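Local coordinates for nuclear protein localization protein 4 homolog (Drosophila melanogaster, PDB 4RV0) that probably works in a complex that binds ubiquitinated proteins and helps export misfolded proteins from the ER for degradation by the proteasome, at residues 69-72 with 73-77. Residues are numbered along the deposited sequence; the frame is centred on the assembly and turned at random.
Sequences TSLR and HGDMV
D75 and R72 hold each other at both ends of a tight turn. The amide of D75 returns to the carbonyl of R72, D75 N to R72 O at 2.9 Å, and closes a type II beta turn. The carboxylate then reaches back to the amide of the same residue: OD2 of D75 accepts from R72 N at 3.0 Å, nearly straight at 165°. That N-H comes down from above the carboxylate plane, 73° out of it. The side chain of D75 gets there because chi1 of -82° sets CG beside its own backbone N, facing R72. With an alanine here, the amide of R72 would probably lose this acceptor and the turn would be held by its backbone bond alone. R72 offers little beyond its backbone and CB, which lies 3.8 Å from OD2 of D75; its guanidinium leads away. G74 takes the third place of the turn with a positive phi, where a CB would jam against the preceding carbonyl oxygen. H73 swings its ring outward, CG anti to the backbone N; ND1 accepts the backbone N-H of L11, and the ring meets an aromatic side chain of another protein's chain edge-to-face. On the inner side, CD2 of L71 touches CG1 of V77 at 3.8 Å, the two side chains crossing at about a right angle in a core shared with L34, L59 and V14. This turn links the short helix 67-70 to strand 76-80, an inner strand that pairs in parallel with strand 10-16 in the ubiquitin-like fold of the Npl4 N-terminal domain.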
ATOM      1  N   THR B  69      -6.949 -19.796  14.892  1.00 29.32           N
ATOM      2  CA  THR B  69      -6.753 -21.026  14.137  1.00 30.44           C
ATOM      3  C   THR B  69      -6.561 -20.754  12.645  1.00 35.82           C
ATOM      4  O   THR B  69      -5.810 -21.464  11.967  1.00 36.71           O
ATOM      5  CB  THR B  69      -7.883 -22.067  14.367  1.00 38.21           C
ATOM      6  OG1 THR B  69      -9.138 -21.565  13.886  1.00 37.03           O
ATOM      7  CG2 THR B  69      -7.998 -22.419  15.848  1.00 36.65           C
ATOM      8  N   SER B  70      -7.225 -19.719  12.135  1.00 33.78           N
ATOM      9  CA  SER B  70      -7.120 -19.385  10.713  1.00 33.20           C
ATOM     10  C   SER B  70      -6.248 -18.156  10.424  1.00 29.31           C
ATOM     11  O   SER B  70      -5.865 -17.924   9.276  1.00 30.11           O
ATOM     12  CB  SER B  70      -8.514 -19.218  10.091  1.00 35.67           C
ATOM     13  OG  SER B  70      -9.324 -18.332  10.847  1.00 34.77           O
ATOM     14  N   LEU B  71      -5.929 -17.374  11.452  1.00 27.52           N
ATOM     15  CA  LEU B  71      -5.217 -16.115  11.228  1.00 20.66           C
ATOM     16  C   LEU B  71      -4.035 -15.940  12.153  1.00 25.37           C
ATOM     17  O   LEU B  71      -4.052 -16.381  13.304  1.00 24.64           O
ATOM     18  CB  LEU B  71      -6.169 -14.934  11.421  1.00 19.78           C
ATOM     19  CG  LEU B  71      -7.390 -14.871  10.503  1.00 21.33           C
ATOM     20  CD1 LEU B  71      -8.422 -13.893  11.063  1.00 15.86           C
ATOM     21  CD2 LEU B  71      -6.967 -14.458   9.099  1.00 22.57           C
ATOM     22  N   ARG B  72      -3.012 -15.274  11.634  1.00 22.02           N
ATOM     23  CA  ARG B  72      -1.830 -14.929  12.400  1.00 21.65           C
ATOM     24  C   ARG B  72      -1.690 -13.417  12.532  1.00 17.50           C
ATOM     25  O   ARG B  72      -2.217 -12.664  11.709  1.00 18.38           O
ATOM     26  CB  ARG B  72      -0.614 -15.543  11.710  1.00 24.60           C
ATOM     27  CG  ARG B  72      -0.720 -17.074  11.617  1.00 31.84           C
ATOM     28  CD  ARG B  72       0.449 -17.672  10.872  1.00 34.24           C
ATOM     29  NE  ARG B  72       1.706 -17.492  11.584  1.00 43.99           N
ATOM     30  CZ  ARG B  72       2.846 -18.073  11.229  1.00 55.09           C
ATOM     31  NH1 ARG B  72       2.881 -18.868  10.163  1.00 52.37           N
ATOM     32  NH2 ARG B  72       3.952 -17.857  11.933  1.00 50.90           N
ATOM     33  N   HIS B  73      -0.970 -12.983  13.560  1.00 12.15           N
ATOM     34  CA  HIS B  73      -0.689 -11.570  13.788  1.00 15.30           C
ATOM     35  C   HIS B  73      -0.195 -10.876  12.515  1.00 18.05           C
ATOM     36  O   HIS B  73       0.777 -11.314  11.897  1.00 16.10           O
ATOM     37  CB  HIS B  73       0.366 -11.422  14.875  1.00 11.65           C
ATOM     38  CG  HIS B  73       0.731 -10.006  15.170  1.00 11.92           C
ATOM     39  ND1 HIS B  73      -0.171  -9.091  15.663  1.00 11.52           N
ATOM     40  CD2 HIS B  73       1.906  -9.340  15.034  1.00 14.81           C
ATOM     41  CE1 HIS B  73       0.431  -7.928  15.834  1.00 15.66           C
ATOM     42  NE2 HIS B  73       1.691  -8.051  15.453  1.00 13.58           N
ATOM     43  N   GLY B  74      -0.869  -9.799  12.123  1.00 18.50           N
ATOM     44  CA  GLY B  74      -0.464  -9.048  10.945  1.00 14.76           C
ATOM     45  C   GLY B  74      -1.050  -9.537   9.633  1.00 15.82           C
ATOM     46  O   GLY B  74      -0.787  -8.939   8.584  1.00 12.10           O
ATOM     47  N   ASP B  75      -1.826 -10.619   9.657  1.00 14.25           N
ATOM     48  CA  ASP B  75      -2.457 -11.090   8.425  1.00 11.14           C
ATOM     49  C   ASP B  75      -3.435 -10.061   7.892  1.00 13.39           C
ATOM     50  O   ASP B  75      -4.079  -9.347   8.665  1.00 11.30           O
ATOM     51  CB  ASP B  75      -3.181 -12.422   8.627  1.00 16.49           C
ATOM     52  CG  ASP B  75      -2.245 -13.611   8.553  1.00 17.24           C
ATOM     53  OD1 ASP B  75      -1.016 -13.403   8.413  1.00 22.21           O
ATOM     54  OD2 ASP B  75      -2.738 -14.751   8.657  1.00 27.68           O
HETATM   55  N   MSE B  76      -3.549  -9.991   6.571  1.00 12.32           N
HETATM   56  CA  MSE B  76      -4.530  -9.122   5.948  1.00 13.99           C
HETATM   57  C   MSE B  76      -5.672  -9.953   5.389  1.00 11.21           C
HETATM   58  O   MSE B  76      -5.443 -10.967   4.723  1.00 12.15           O
HETATM   59  CB  MSE B  76      -3.889  -8.312   4.825  1.00 17.52           C
HETATM   60  CG  MSE B  76      -4.810  -7.257   4.235  1.00 17.66           C
HETATM   61 SE   MSE B  76      -3.855  -5.583   3.859  1.00 33.81          SE
HETATM   62  CE  MSE B  76      -2.620  -6.255   2.510  1.00 17.51           C
ATOM     63  N   VAL B  77      -6.901  -9.541   5.673  1.00  9.39           N
ATOM     64  CA  VAL B  77      -8.061 -10.137   5.012  1.00 11.99           C
ATOM     65  C   VAL B  77      -8.703  -9.094   4.107  1.00 11.77           C
ATOM     66  O   VAL B  77      -8.359  -7.908   4.176  1.00  9.79           O
ATOM     67  CB  VAL B  77      -9.080 -10.735   6.008  1.00 10.96           C
ATOM     68  CG1 VAL B  77      -8.433 -11.840   6.806  1.00 11.80           C
ATOM     69  CG2 VAL B  77      -9.613  -9.663   6.935  1.00  9.45           C
TER